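Local atomic coordinates of ferritin (Ulva pertusa, PDB entry 3VNX), a protein that stores iron in a hollow shell of 24 subunits and probably oxidises ferrous iron as it is taken up, as related ferritins do. Residues H37-Q47 with K141-H152; D119-E129 with L183-V192. All blocks are in the same frame, centred on the assembly; numbering follows the deposited sequence.

Interaction 1: H37-Q47 with K141-H152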
# COMPACT_ATOMS: atom_id res chain seq x y z
N HIS A 37 28.17 -5.31 53.46
CA HIS A 37 29.33 -5.79 54.22
C HIS A 37 30.60 -5.94 53.41
O HIS A 37 30.57 -6.34 52.24
CB HIS A 37 28.99 -7.13 54.90
CG HIS A 37 29.97 -7.57 55.96
ND1 HIS A 37 29.78 -7.31 57.30
CD2 HIS A 37 31.12 -8.27 55.87
CE1 HIS A 37 30.78 -7.82 57.99
NE2 HIS A 37 31.60 -8.42 57.15
N ILE A 38 31.73 -5.65 54.03
CA ILE A 38 33.01 -5.71 53.32
C ILE A 38 33.26 -7.10 52.77
O ILE A 38 33.81 -7.27 51.69
CB ILE A 38 34.18 -5.31 54.20
CG1 ILE A 38 34.24 -6.20 55.45
CG2 ILE A 38 34.09 -3.81 54.55
CD1 ILE A 38 35.43 -5.92 56.33
N GLU A 39 32.83 -8.10 53.53
CA GLU A 39 33.06 -9.48 53.15
C GLU A 39 32.26 -9.80 51.87
O GLU A 39 32.76 -10.43 50.94
CB GLU A 39 32.68 -10.40 54.31
CG GLU A 39 33.27 -11.78 54.24
CD GLU A 39 33.10 -12.55 55.53
OE1 GLU A 39 33.18 -11.92 56.60
OE2 GLU A 39 32.89 -13.79 55.47
N CYS A 40 31.02 -9.32 51.83
CA CYS A 40 30.22 -9.41 50.61
C CYS A 40 30.88 -8.68 49.46
O CYS A 40 31.07 -9.25 48.38
CB CYS A 40 28.82 -8.85 50.86
SG CYS A 40 27.86 -9.83 52.05
N GLU A 41 31.24 -7.41 49.68
CA GLU A 41 31.96 -6.63 48.67
C GLU A 41 33.16 -7.38 48.13
O GLU A 41 33.39 -7.42 46.91
CB GLU A 41 32.44 -5.32 49.28
CG GLU A 41 33.36 -4.50 48.38
CD GLU A 41 33.81 -3.23 49.09
OE1 GLU A 41 33.87 -3.27 50.34
OE2 GLU A 41 34.11 -2.22 48.41
N ALA A 42 33.92 -7.99 49.04
CA ALA A 42 35.10 -8.76 48.65
C ALA A 42 34.76 -10.07 47.92
O ALA A 42 35.46 -10.47 46.98
CB ALA A 42 36.00 -9.02 49.87
N ALA A 43 33.70 -10.75 48.34
CA ALA A 43 33.28 -11.97 47.66
C ALA A 43 32.83 -11.71 46.22
O ALA A 43 33.04 -12.54 45.33
CB ALA A 43 32.16 -12.65 48.43
N ILE A 44 32.22 -10.55 45.99
CA ILE A 44 31.81 -10.18 44.63
C ILE A 44 33.03 -9.95 43.76
O ILE A 44 33.08 -10.38 42.60
CB ILE A 44 30.92 -8.93 44.62
CG1 ILE A 44 29.50 -9.28 45.10
CG2 ILE A 44 30.90 -8.31 43.23
CD1 ILE A 44 28.77 -10.24 44.17
N ASN A 45 34.03 -9.27 44.31
CA ASN A 45 35.27 -9.08 43.56
C ASN A 45 35.90 -10.42 43.21
O ASN A 45 36.38 -10.62 42.09
CB ASN A 45 36.23 -8.19 44.33
CG ASN A 45 35.87 -6.73 44.20
OD1 ASN A 45 35.34 -6.31 43.17
ND2 ASN A 45 36.16 -5.94 45.23
N GLU A 46 35.85 -11.33 44.16
CA GLU A 46 36.37 -12.67 43.94
C GLU A 46 35.64 -13.31 42.75
O GLU A 46 36.26 -13.82 41.82
CB GLU A 46 36.26 -13.50 45.23
CG GLU A 46 36.68 -14.93 45.07
OE1 GLU A 46 38.88 -14.06 44.85
OE2 GLU A 46 38.56 -16.18 44.30
N GLN A 47 34.32 -13.27 42.78
CA GLN A 47 33.50 -13.91 41.76
C GLN A 47 33.65 -13.16 40.42
O GLN A 47 33.68 -13.77 39.35
CB GLN A 47 32.03 -13.99 42.23
CG GLN A 47 31.10 -14.75 41.28
CD GLN A 47 31.54 -16.17 41.01
OE1 GLN A 47 32.07 -16.85 41.88
NE2 GLN A 47 31.32 -16.63 39.78
N LYS A 141 31.10 -22.24 43.08
CA LYS A 141 31.57 -20.89 43.41
C LYS A 141 30.36 -19.98 43.61
O LYS A 141 30.28 -19.24 44.60
CB LYS A 141 32.48 -20.32 42.32
CG LYS A 141 33.83 -21.00 42.22
CD LYS A 141 34.62 -20.88 43.54
CE LYS A 141 36.01 -21.53 43.44
NZ LYS A 141 36.96 -21.00 44.48
N LEU A 142 29.40 -20.04 42.69
CA LEU A 142 28.22 -19.19 42.82
C LEU A 142 27.49 -19.53 44.11
O LEU A 142 27.07 -18.63 44.83
CB LEU A 142 27.31 -19.30 41.59
CG LEU A 142 27.81 -18.47 40.40
CD1 LEU A 142 27.05 -18.78 39.11
CD2 LEU A 142 27.77 -16.98 40.72
N GLN A 143 27.35 -20.83 44.41
CA GLN A 143 26.71 -21.25 45.65
C GLN A 143 27.40 -20.64 46.89
O GLN A 143 26.74 -20.09 47.78
CB GLN A 143 26.68 -22.78 45.74
CG GLN A 143 25.48 -23.41 45.03
CD GLN A 143 25.66 -24.90 44.84
OE1 GLN A 143 26.76 -25.43 44.98
NE2 GLN A 143 24.57 -25.59 44.50
N ALA A 144 28.72 -20.73 46.92
CA ALA A 144 29.51 -20.09 47.96
C ALA A 144 29.26 -18.59 48.03
O ALA A 144 29.18 -18.00 49.13
CB ALA A 144 31.02 -20.38 47.73
N LEU A 145 29.12 -17.94 46.87
CA LEU A 145 28.93 -16.49 46.87
C LEU A 145 27.61 -16.13 47.55
O LEU A 145 27.53 -15.16 48.31
CB LEU A 145 28.98 -15.89 45.46
CG LEU A 145 28.49 -14.44 45.36
CD1 LEU A 145 29.21 -13.52 46.32
CD2 LEU A 145 28.60 -13.89 43.94
N GLN A 146 26.58 -16.92 47.31
CA GLN A 146 25.31 -16.60 47.94
C GLN A 146 25.36 -16.95 49.44
O GLN A 146 24.70 -16.29 50.26
CB GLN A 146 24.13 -17.24 47.20
CG GLN A 146 23.69 -18.58 47.71
CD GLN A 146 22.80 -18.49 48.94
OE1 GLN A 146 21.85 -17.69 49.00
NE2 GLN A 146 23.10 -19.32 49.93
N ALA A 147 26.17 -17.95 49.79
CA ALA A 147 26.32 -18.34 51.20
C ALA A 147 26.81 -17.15 52.01
O ALA A 147 26.27 -16.85 53.09
CB ALA A 147 27.28 -19.51 51.35
N ILE A 148 27.83 -16.47 51.50
CA ILE A 148 28.34 -15.29 52.18
C ILE A 148 27.25 -14.22 52.28
O ILE A 148 27.01 -13.66 53.35
CB ILE A 148 29.59 -14.72 51.49
CG1 ILE A 148 30.74 -15.73 51.54
CG2 ILE A 148 30.03 -13.42 52.17
CD1 ILE A 148 32.03 -15.23 50.88
N ALA A 149 26.61 -13.93 51.15
CA ALA A 149 25.45 -13.03 51.12
C ALA A 149 24.42 -13.40 52.19
O ALA A 149 23.92 -12.53 52.90
CB ALA A 149 24.80 -13.03 49.73
N ASP A 150 24.10 -14.69 52.27
CA ASP A 150 23.14 -15.19 53.26
C ASP A 150 23.66 -14.99 54.70
O ASP A 150 22.92 -14.53 55.58
CB ASP A 150 22.82 -16.67 53.02
CG ASP A 150 21.66 -17.17 53.89
OD1 ASP A 150 20.83 -16.34 54.33
OD2 ASP A 150 21.57 -18.39 54.13
N LYS A 151 24.92 -15.36 54.91
CA LYS A 151 25.58 -15.19 56.20
C LYS A 151 25.32 -13.80 56.77
O LYS A 151 24.87 -13.66 57.92
CB LYS A 151 27.08 -15.46 56.04
CG LYS A 151 27.91 -15.17 57.27
CD LYS A 151 29.21 -15.97 57.25
CE LYS A 151 30.18 -15.44 56.21
NZ LYS A 151 31.43 -16.28 56.12
N HIS A 152 25.57 -12.76 55.97
CA HIS A 152 25.45 -11.39 56.45
C HIS A 152 24.03 -10.83 56.26
O HIS A 152 23.78 -9.62 56.42
CB HIS A 152 26.54 -10.50 55.84
CG HIS A 152 27.93 -10.91 56.21
ND1 HIS A 152 28.58 -10.45 57.33
CD2 HIS A 152 28.80 -11.76 55.60
CE1 HIS A 152 29.79 -10.98 57.40
NE2 HIS A 152 29.95 -11.78 56.37

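Interaction 2: D119-E129 with L183-V192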
# COMPACT_ATOMS: atom_id res chain seq x y z
N ASP A 119 44.32 -37.84 23.22
CA ASP A 119 44.27 -39.04 22.39
C ASP A 119 43.18 -40.00 22.85
O ASP A 119 42.57 -40.67 22.03
CB ASP A 119 45.63 -39.74 22.39
CG ASP A 119 46.71 -38.93 21.69
OD1 ASP A 119 46.37 -38.12 20.79
OD2 ASP A 119 47.90 -39.11 22.04
N ASP A 120 42.94 -40.04 24.15
CA ASP A 120 41.91 -40.92 24.68
C ASP A 120 40.55 -40.45 24.22
O ASP A 120 39.83 -41.16 23.51
CB ASP A 120 41.95 -40.93 26.21
CG ASP A 120 40.74 -41.64 26.82
OD1 ASP A 120 40.21 -42.58 26.18
OD2 ASP A 120 40.33 -41.26 27.95
N LYS A 121 40.19 -39.23 24.61
CA LYS A 121 38.84 -38.75 24.39
C LYS A 121 38.60 -38.00 23.07
O LYS A 121 37.47 -37.96 22.56
CB LYS A 121 38.39 -37.95 25.62
CG LYS A 121 37.94 -38.88 26.74
CD LYS A 121 37.59 -38.15 28.01
CE LYS A 121 37.26 -39.12 29.14
NZ LYS A 121 35.90 -39.73 29.05
N GLY A 122 39.68 -37.47 22.48
CA GLY A 122 39.55 -36.59 21.34
C GLY A 122 39.44 -35.18 21.90
O GLY A 122 38.90 -35.02 23.00
N GLU A 123 39.97 -34.18 21.19
CA GLU A 123 39.94 -32.81 21.72
C GLU A 123 38.52 -32.26 21.89
O GLU A 123 38.24 -31.51 22.84
CB GLU A 123 40.79 -31.83 20.89
CG GLU A 123 41.51 -32.44 19.69
CD GLU A 123 40.58 -32.71 18.52
OE1 GLU A 123 39.34 -32.69 18.73
OE2 GLU A 123 41.08 -32.96 17.40
N ALA A 124 37.62 -32.61 20.98
CA ALA A 124 36.25 -32.12 21.09
C ALA A 124 35.72 -32.52 22.45
O ALA A 124 35.46 -31.67 23.32
CB ALA A 124 35.38 -32.69 19.98
N LEU A 125 35.58 -33.83 22.64
CA LEU A 125 34.96 -34.36 23.84
C LEU A 125 35.69 -33.88 25.07
O LEU A 125 35.07 -33.50 26.07
CB LEU A 125 34.95 -35.89 23.82
CG LEU A 125 34.51 -36.55 25.12
CD1 LEU A 125 33.12 -36.07 25.56
CD2 LEU A 125 34.52 -38.05 24.96
N TYR A 126 37.02 -33.89 25.00
CA TYR A 126 37.82 -33.44 26.13
C TYR A 126 37.50 -32.00 26.50
O TYR A 126 37.20 -31.71 27.65
CB TYR A 126 39.31 -33.61 25.84
CG TYR A 126 40.17 -32.94 26.88
CD1 TYR A 126 41.04 -31.91 26.53
CD2 TYR A 126 40.10 -33.33 28.22
CE1 TYR A 126 41.84 -31.29 27.49
CE2 TYR A 126 40.89 -32.71 29.18
CZ TYR A 126 41.76 -31.70 28.81
OH TYR A 126 42.54 -31.08 29.76
N ALA A 127 37.58 -31.10 25.51
CA ALA A 127 37.23 -29.70 25.73
C ALA A 127 35.84 -29.53 26.34
O ALA A 127 35.64 -28.69 27.23
CB ALA A 127 37.34 -28.91 24.43
N MET A 128 34.88 -30.33 25.88
CA MET A 128 33.52 -30.21 26.41
C MET A 128 33.44 -30.76 27.84
O MET A 128 32.69 -30.25 28.68
CB MET A 128 32.49 -30.85 25.47
CG MET A 128 32.52 -30.23 24.06
SD MET A 128 32.45 -28.40 24.10
CE MET A 128 30.77 -28.17 24.70
N GLU A 129 34.23 -31.78 28.11
CA GLU A 129 34.32 -32.29 29.48
C GLU A 129 35.01 -31.27 30.38
O GLU A 129 34.63 -31.10 31.53
CB GLU A 129 35.03 -33.65 29.51
CG GLU A 129 34.21 -34.80 28.94
CD GLU A 129 34.89 -36.16 29.11
OE1 GLU A 129 36.09 -36.19 29.47
OE2 GLU A 129 34.22 -37.19 28.89
N LEU A 183 28.76 -36.10 22.49
CA LEU A 183 30.08 -36.42 21.94
C LEU A 183 30.45 -37.87 22.26
O LEU A 183 30.96 -38.60 21.41
CB LEU A 183 31.12 -35.43 22.46
CG LEU A 183 31.06 -34.08 21.72
CD1 LEU A 183 32.00 -33.05 22.33
CD2 LEU A 183 31.38 -34.31 20.26
N ARG A 184 30.15 -38.28 23.49
CA ARG A 184 30.31 -39.67 23.90
C ARG A 184 29.48 -40.61 23.03
O ARG A 184 29.96 -41.68 22.65
CB ARG A 184 29.94 -39.84 25.38
CG ARG A 184 30.88 -39.13 26.34
CD ARG A 184 30.56 -39.44 27.80
NE ARG A 184 31.64 -39.07 28.71
CZ ARG A 184 31.81 -39.60 29.93
NH1 ARG A 184 30.97 -40.52 30.37
NH2 ARG A 184 32.81 -39.20 30.69
N ARG A 185 28.25 -40.22 22.70
CA ARG A 185 27.39 -41.08 21.90
C ARG A 185 27.90 -41.27 20.47
O ARG A 185 27.94 -42.39 19.98
CB ARG A 185 25.95 -40.53 21.89
CG ARG A 185 24.98 -41.34 21.01
CD ARG A 185 23.54 -40.80 21.11
NE ARG A 185 23.08 -40.66 22.49
CZ ARG A 185 22.55 -41.66 23.19
NH1 ARG A 185 22.39 -42.85 22.64
NH2 ARG A 185 22.17 -41.45 24.44
N VAL A 186 28.30 -40.19 19.80
CA VAL A 186 28.62 -40.26 18.37
C VAL A 186 30.07 -40.61 18.06
O VAL A 186 30.39 -41.01 16.93
CB VAL A 186 28.29 -38.95 17.65
CG1 VAL A 186 26.79 -38.67 17.73
CG2 VAL A 186 29.11 -37.81 18.25
N GLY A 187 30.95 -40.43 19.06
CA GLY A 187 32.36 -40.76 18.89
C GLY A 187 33.11 -39.86 17.91
O GLY A 187 32.54 -38.93 17.32
N LYS A 188 34.39 -40.14 17.73
CA LYS A 188 35.24 -39.31 16.90
C LYS A 188 34.88 -39.36 15.41
O LYS A 188 34.18 -40.28 14.96
CB LYS A 188 36.70 -39.71 17.08
CG LYS A 188 37.14 -39.64 18.53
CD LYS A 188 38.60 -39.98 18.67
CE LYS A 188 38.94 -40.40 20.09
NZ LYS A 188 40.40 -40.62 20.26
N GLY A 189 35.35 -38.36 14.67
CA GLY A 189 35.22 -38.36 13.23
C GLY A 189 33.95 -37.66 12.79
O GLY A 189 33.75 -36.47 13.07
N VAL A 190 33.09 -38.39 12.11
CA VAL A 190 31.83 -37.81 11.65
C VAL A 190 30.99 -37.19 12.79
O VAL A 190 30.50 -36.07 12.65
CB VAL A 190 31.01 -38.82 10.84
CG1 VAL A 190 29.58 -38.30 10.64
CG2 VAL A 190 31.72 -39.12 9.50
N GLY A 191 30.85 -37.90 13.91
CA GLY A 191 30.17 -37.37 15.09
C GLY A 191 30.64 -35.98 15.52
O GLY A 191 29.84 -35.09 15.79
N VAL A 192 31.96 -35.79 15.60
CA VAL A 192 32.53 -34.50 15.96
C VAL A 192 32.25 -33.46 14.87
O VAL A 192 31.90 -32.30 15.15
CB VAL A 192 34.06 -34.61 16.24
CG1 VAL A 192 34.67 -33.23 16.46
CG2 VAL A 192 34.34 -35.56 17.45

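Interaction 1: H37-Q47 with K141-H152
A43, I44 and Q47 pack against L145 where segments 38-47 and 141-151 of helices 38-66 and 123-151, two members of the ferritin four-helix bundle, run antiparallel and approach to 9.4 Å between axes. Apolar contact fills the middle. The methyl of A43 is small enough to sit between two longer chains, meeting L145 CD1 and, with its CB 3.6 Å from I148 CD1, the end of I148. L145 spreads both branches, CD1 to A43 and CD2 to I44 CD1 and the CG of Q47. C40 suits the next turn, its slim sulfur lying against the backbone of A149 and the CB of H152.

Polar side chains lie at both ends. Q47 bends at chi2 (57°) and swings its amide against carbons of K141 and L142, while its NE2 is spent on E51 and N138. At the other end E39, in the first turn of its helix, faces K151, in the last turn of the other. Each charge is thus likely to be favoured by the helix end it occupies, and E39 OE2 takes the salt bridge from K151 NZ at 3.0 Å, nearly along the C-O axis.

The E39 carboxylate also stands at the edge of the H152 ring, turned steeply to it. Beside it the imidazoles of H37, the N-cap residue, and H152, just past the helix, stack face to face with centroids 3.7 Å apart and planes 27° apart, H152 CE1 lying over the centre of the H37 ring.

Interaction 2: D119-E129 with L183-V192
L125 and L183 bring their CA atoms to 5.6 Å where helix 123-129 meets helix 183-192 at 137°, a splayed antiparallel crossing. The two leucine side chains run alongside one another, pointing opposite ways, L125 CD1 lying against L183 CB. L183 CD1 pushes between the backbone of L125 and the chain of M128, whose CG it meets at 3.3 Å. M128 then turns away toward F75, F78 and F79 of helix 73-99, its flexible thioether suiting that crowded aromatic neighbourhood. One turn before M128, A124 offers just a methyl, and V192 CG1 rests 3.6 Å from A124 CB.

Charged groups border this apolar patch. R184, its CG beside the backbone N (chi1 -67°) and its chain extended to NE, reaches past L125 and holds E129 through NE and NH2. R184 NH2 lies 3.0 Å and R184 NE 3.2 Å from E129 OE2, which sits in the guanidinium plane. K121 NZ, using the syn lone pair of OE2, is the third donor, so one buried carboxylate oxygen gathers two cations. Both cations also reach a second subunit: R184 NH1 bonds to A25 O and K121 NZ to T23 O there. With a leucine in place of R184, E129 would probably keep K121 as its sole partner in this network, and A25 O of the second subunit would lose this donor.

K188 runs extended across G122, where a side chain would crowd K188 CE, and K188 NZ bonds to D119 O at 2.8 Å and weakly to D120 O. Its backbone lies in a break with a pi-type turn and with G187 and G189 at angles favouring glycine, consistent with the junction between the long fourth and short fifth helices known from other ferritins.

Both interactions use helix 123-151, near its two ends, and their centres stand 36 Å apart on opposite sides of the chain's centre. Each combines buried apolar packing with more exposed polar groups. Interaction 1 joins helix 123-151 to helix 38-66 in a nearly straight antiparallel pair within the bundle, with a histidine stack and one ion pair at the end where helix 38-66 begins and helix 123-151 finishes. Interaction 2 joins it to helix 155-201, at a wider angle and beside a break in that helix. There the charges form a three-residue network that shares its donors with a second subunit, and lysine bonds to backbone carbonyls tie in the turn before the helix.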